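Local atomic coordinates of histidinol-phosphate aminotransferase (Clostridium acetobutylicum, PDB entry 3FTB), a protein that probably acts as a pyridoxal 5'-phosphate-dependent aminotransferase, with histidinol phosphate its likely substrate. Residues Leu74-Ile79 / Gly199-Tyr204. Sequence-based numbering, arbitrary orientation.
Sequences LKLKDI and GEIKNY
With CG of Lys-202 opposite its carbonyl carbon (chi1 -58°) and the chain bent at chi2 (-48°) before running out nearly extended, the ammonium group reaches the backbone of Lys-77. NZ donates a hydrogen bond of 2.6 Å to Lys-77 O, arriving almost head-on to the carbonyl (C=O...N 166°). A second one goes to Asn-230 OD1, so two hydrogen bonds hold the ammonium. Asp-78 O, which accepts a hydrogen bond from Lys-232 NZ, lies 3.1 Å from Lys-202 NZ. The Asp-78 carboxylate stays apart, OD2 being 5.3 Å from Lys-202 NZ, and may add some long-range attraction. Behind the ammonium, the Lys-202 methylenes slide past Leu-76 in the opposite direction, CE lying 4.0 Å from Leu-76 CG. Leu-76 CD2 presses on the branch point of Ile-201, 3.6 Å from CB. Ile-79 crosses the lysine at about a right angle, its CG2 3.5 Å from Lys-202 NZ and 4.1 Å from Ile-201 CG2. Part hydrogen-bonded and part apolar, this surface contact joins the loop linking helix 64-74 to edge strand 80-84 with the loop leading into strand 207-212, while Ile-201 plugs inward onto Ile-209 and onto Ile-228 of the intervening strand 225-229.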
loop_
_atom_site.group_PDB
_atom_site.type_symbol
_atom_site.label_atom_id
_atom_site.label_comp_id
_atom_site.label_asym_id
_atom_site.label_seq_id
_atom_site.Cartn_x
_atom_site.Cartn_y
_atom_site.Cartn_z
ATOM N N LEU A 74 17.824 -12.988 -5.975
ATOM C CA LEU A 74 17.934 -13.090 -7.419
ATOM C C LEU A 74 19.391 -13.155 -7.903
ATOM O O LEU A 74 19.646 -13.345 -9.090
ATOM C CB LEU A 74 17.209 -11.914 -8.084
ATOM C CG LEU A 74 15.766 -11.594 -7.674
ATOM C CD1 LEU A 74 15.331 -10.324 -8.362
ATOM C CD2 LEU A 74 14.788 -12.729 -7.996
ATOM N N LYS A 75 20.341 -13.004 -6.984
ATOM C CA LYS A 75 21.759 -12.940 -7.345
ATOM C C LYS A 75 21.980 -11.928 -8.457
ATOM O O LYS A 75 22.533 -12.261 -9.503
ATOM C CB LYS A 75 22.292 -14.306 -7.789
ATOM C CG LYS A 75 22.033 -15.448 -6.815
ATOM C CD LYS A 75 22.682 -15.204 -5.464
ATOM C CE LYS A 75 22.194 -16.220 -4.438
ATOM N NZ LYS A 75 22.151 -17.585 -5.026
ATOM N N LEU A 76 21.534 -10.698 -8.230
ATOM C CA LEU A 76 21.727 -9.609 -9.182
ATOM C C LEU A 76 21.966 -8.305 -8.440
ATOM O O LEU A 76 21.293 -8.019 -7.455
ATOM C CB LEU A 76 20.506 -9.453 -10.092
ATOM C CG LEU A 76 20.686 -9.764 -11.584
ATOM C CD1 LEU A 76 21.150 -11.193 -11.797
ATOM C CD2 LEU A 76 19.420 -9.480 -12.400
ATOM N N LYS A 77 22.929 -7.522 -8.919
ATOM C CA LYS A 77 23.204 -6.198 -8.376
ATOM C C LYS A 77 23.050 -5.142 -9.482
ATOM O O LYS A 77 22.870 -5.487 -10.655
ATOM C CB LYS A 77 24.604 -6.150 -7.740
ATOM C CG LYS A 77 24.823 -7.175 -6.623
ATOM C CD LYS A 77 23.900 -6.905 -5.463
ATOM C CE LYS A 77 24.019 -7.976 -4.402
ATOM N NZ LYS A 77 23.474 -7.465 -3.117
ATOM N N ASP A 78 23.095 -3.870 -9.095
ATOM C CA ASP A 78 22.976 -2.748 -10.033
ATOM C C ASP A 78 21.777 -2.936 -10.968
ATOM O O ASP A 78 21.907 -2.880 -12.195
ATOM C CB ASP A 78 24.289 -2.530 -10.819
ATOM C CG ASP A 78 24.377 -1.136 -11.477
ATOM O OD1 ASP A 78 23.649 -0.204 -11.063
ATOM O OD2 ASP A 78 25.195 -0.972 -12.411
ATOM N N ILE A 79 20.611 -3.160 -10.362
ATOM C CA ILE A 79 19.350 -3.298 -11.091
ATOM C C ILE A 79 18.319 -2.364 -10.494
ATOM O O ILE A 79 18.415 -1.994 -9.330
ATOM C CB ILE A 79 18.787 -4.732 -11.015
ATOM C CG1 ILE A 79 18.821 -5.256 -9.577
ATOM C CG2 ILE A 79 19.572 -5.663 -11.911
ATOM C CD1 ILE A 79 17.948 -6.511 -9.358
ATOM N N GLY A 199 17.547 -14.137 -15.235
ATOM C CA GLY A 199 18.932 -14.307 -15.647
ATOM C C GLY A 199 19.233 -13.680 -16.997
ATOM O O GLY A 199 20.352 -13.807 -17.523
ATOM N N GLU A 200 18.224 -13.012 -17.565
ATOM C CA GLU A 200 18.370 -12.317 -18.838
ATOM C C GLU A 200 18.355 -10.803 -18.646
ATOM O O GLU A 200 18.517 -10.052 -19.607
ATOM C CB GLU A 200 17.249 -12.726 -19.808
ATOM C CG GLU A 200 17.603 -13.840 -20.798
ATOM C CD GLU A 200 17.382 -15.217 -20.222
ATOM O OE1 GLU A 200 16.667 -15.327 -19.204
ATOM O OE2 GLU A 200 17.918 -16.190 -20.789
ATOM N N ILE A 201 18.164 -10.367 -17.402
ATOM C CA ILE A 201 17.973 -8.946 -17.077
ATOM C C ILE A 201 19.138 -8.059 -17.551
ATOM O O ILE A 201 18.938 -6.945 -18.056
ATOM C CB ILE A 201 17.748 -8.759 -15.554
ATOM C CG1 ILE A 201 16.431 -9.411 -15.114
ATOM C CG2 ILE A 201 17.753 -7.298 -15.173
ATOM C CD1 ILE A 201 15.215 -8.663 -15.551
ATOM N N LYS A 202 20.357 -8.560 -17.402
ATOM C CA LYS A 202 21.537 -7.793 -17.780
ATOM C C LYS A 202 21.693 -7.642 -19.300
ATOM O O LYS A 202 22.195 -6.628 -19.793
ATOM C CB LYS A 202 22.777 -8.438 -17.166
ATOM C CG LYS A 202 22.710 -8.536 -15.654
ATOM C CD LYS A 202 22.288 -7.208 -15.082
ATOM C CE LYS A 202 22.781 -7.059 -13.668
ATOM N NZ LYS A 202 22.768 -5.647 -13.235
ATOM N N ASN A 203 21.254 -8.651 -20.039
ATOM C CA ASN A 203 21.446 -8.662 -21.477
ATOM C C ASN A 203 20.409 -7.851 -22.214
ATOM O O ASN A 203 20.588 -7.553 -23.395
ATOM C CB ASN A 203 21.454 -10.092 -21.994
ATOM C CG ASN A 203 22.668 -10.843 -21.540
ATOM O OD1 ASN A 203 23.724 -10.765 -22.167
ATOM N ND2 ASN A 203 22.543 -11.560 -20.428
ATOM N N TYR A 204 19.324 -7.505 -21.520
ATOM C CA TYR A 204 18.219 -6.770 -22.134
ATOM C C TYR A 204 17.598 -5.793 -21.146
ATOM O O TYR A 204 17.049 -6.206 -20.122
ATOM C CB TYR A 204 17.138 -7.734 -22.650
ATOM C CG TYR A 204 17.622 -8.704 -23.696
ATOM C CD1 TYR A 204 17.849 -8.295 -25.006
ATOM C CD2 TYR A 204 17.864 -10.032 -23.373
ATOM C CE1 TYR A 204 18.307 -9.185 -25.961
ATOM C CE2 TYR A 204 18.325 -10.931 -24.324
ATOM C CZ TYR A 204 18.545 -10.498 -25.612
ATOM O OH TYR A 204 19.001 -11.389 -26.549
#